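Local coordinates for protein inorganic pyrophosphatase (Ehrlichia chaffeensis, PDB 3LO0) that probably catalyses the magnesium-dependent hydrolysis of inorganic pyrophosphate to two phosphate ions, working as a homohexamer, at residues A[148-151]-A[152-156]. Residues are numbered along the deposited sequence; the frame is centred on the assembly and turned at random.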
loop_
_atom_site.group_PDB
_atom_site.type_symbol
_atom_site.label_atom_id
_atom_site.label_comp_id
_atom_site.label_asym_id
_atom_site.label_seq_id
_atom_site.Cartn_x
_atom_site.Cartn_y
_atom_site.Cartn_z
ATOM N N PHE A 148 -28.034 2.407 -2.859
ATOM C CA PHE A 148 -26.878 2.761 -2.063
ATOM C C PHE A 148 -27.216 3.725 -0.907
ATOM O O PHE A 148 -28.130 4.526 -1.040
ATOM C CB PHE A 148 -25.805 3.469 -2.888
ATOM C CG PHE A 148 -24.944 2.550 -3.700
ATOM C CD1 PHE A 148 -24.952 2.618 -5.089
ATOM C CD2 PHE A 148 -24.124 1.622 -3.080
ATOM C CE1 PHE A 148 -24.129 1.772 -5.831
ATOM C CE2 PHE A 148 -23.313 0.782 -3.815
ATOM C CZ PHE A 148 -23.307 0.870 -5.199
ATOM N N PRO A 149 -26.414 3.709 0.176
ATOM C CA PRO A 149 -26.529 4.738 1.217
ATOM C C PRO A 149 -26.418 6.157 0.644
ATOM O O PRO A 149 -25.557 6.403 -0.185
ATOM C CB PRO A 149 -25.313 4.455 2.123
ATOM C CG PRO A 149 -25.010 2.981 1.903
ATOM C CD PRO A 149 -25.317 2.762 0.459
ATOM N N VAL A 150 -27.256 7.086 1.109
ATOM C CA VAL A 150 -27.216 8.462 0.610
ATOM C C VAL A 150 -25.856 9.109 0.872
ATOM O O VAL A 150 -25.364 9.904 0.058
ATOM C CB VAL A 150 -28.386 9.323 1.189
ATOM C CG1 VAL A 150 -28.164 9.671 2.701
ATOM C CG2 VAL A 150 -28.623 10.581 0.328
ATOM N N SER A 151 -25.206 8.736 1.973
ATOM C CA SER A 151 -23.882 9.275 2.261
ATOM C C SER A 151 -22.901 8.957 1.137
ATOM O O SER A 151 -22.062 9.777 0.784
ATOM C CB SER A 151 -23.338 8.764 3.614
ATOM O OG SER A 151 -23.468 7.356 3.762
ATOM N N PHE A 152 -23.030 7.775 0.556
ATOM C CA PHE A 152 -22.162 7.370 -0.539
ATOM C C PHE A 152 -22.449 8.213 -1.805
ATOM O O PHE A 152 -21.560 8.800 -2.397
ATOM C CB PHE A 152 -22.356 5.891 -0.805
ATOM C CG PHE A 152 -21.467 5.355 -1.891
ATOM C CD1 PHE A 152 -20.090 5.565 -1.851
ATOM C CD2 PHE A 152 -22.009 4.634 -2.949
ATOM C CE1 PHE A 152 -19.260 5.083 -2.872
ATOM C CE2 PHE A 152 -21.188 4.149 -3.965
ATOM C CZ PHE A 152 -19.821 4.362 -3.924
ATOM N N LEU A 153 -23.717 8.314 -2.146
ATOM C CA LEU A 153 -24.129 9.094 -3.298
ATOM C C LEU A 153 -23.685 10.519 -3.161
ATOM O O LEU A 153 -23.217 11.103 -4.116
ATOM C CB LEU A 153 -25.639 9.054 -3.424
ATOM C CG LEU A 153 -26.262 7.705 -3.708
ATOM C CD1 LEU A 153 -27.772 7.835 -3.721
ATOM C CD2 LEU A 153 -25.711 7.154 -5.056
ATOM N N ASN A 154 -23.842 11.090 -1.960
ATOM C CA ASN A 154 -23.458 12.486 -1.720
ATOM C C ASN A 154 -21.942 12.689 -1.842
ATOM O O ASN A 154 -21.467 13.705 -2.370
ATOM C CB ASN A 154 -23.998 12.975 -0.359
ATOM C CG ASN A 154 -25.527 13.132 -0.337
ATOM O OD1 ASN A 154 -26.173 13.272 -1.378
ATOM N ND2 ASN A 154 -26.112 13.112 0.867
ATOM N N SER A 155 -21.178 11.690 -1.403
ATOM C CA SER A 155 -19.723 11.754 -1.526
ATOM C C SER A 155 -19.293 11.832 -2.990
ATOM O O SER A 155 -18.367 12.565 -3.347
ATOM C CB SER A 155 -19.088 10.536 -0.825
ATOM O OG SER A 155 -17.670 10.635 -0.829
ATOM N N ILE A 156 -19.983 11.086 -3.847
ATOM C CA ILE A 156 -19.680 11.103 -5.253
ATOM C C ILE A 156 -19.971 12.479 -5.861
ATOM O O ILE A 156 -19.131 13.018 -6.604
ATOM C CB ILE A 156 -20.439 9.961 -6.047
ATOM C CG1 ILE A 156 -19.900 8.559 -5.655
ATOM C CG2 ILE A 156 -20.279 10.146 -7.526
ATOM C CD1 ILE A 156 -20.872 7.390 -6.006
#
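Phe148 and Phe152 form a T-shaped pair across the start of helix 150-162, Phe148 just before the N-cap Pro149 and Phe152 in the first turn: the ring centroids are 5.0 Å apart, the planes meet at 62°, and the CD2-CE2 edge of Phe152 is directed at one face of Phe148. Phe152 CD2 comes within 3.7 Å of both Phe148 CG and Phe148 CD2, while CE2 stands over the centre of the Phe148 ring. A chi1 of -178° swings the Phe152 ring away from its own backbone N, and the two side chains lie side by side, pointing the same way. Ile156 CD1 stands 3.8 Å above the Phe152 ring plane, toward its rim.

Between the two aromatics, Pro149 starts the helical hydrogen bonding with its carbonyl: Pro149 O accepts Leu153 N at 3.3 Å and, weakly, Phe152 N. The following i to i+4 bond runs from Asn154 N to Val150 O, 2.8 Å; outside it, Val150 CG2 lies 3.6 Å from Asn154 ND2.

Tyr138 of a second subunit packs on Phe148, Pro149 and Phe152, so the helix start contributes to a hexamer interface. Inward, Phe148, Leu153 and Ile156 rest on Leu128 of strand 124-131, and the latter two also touch Trp177 of strand 173-179.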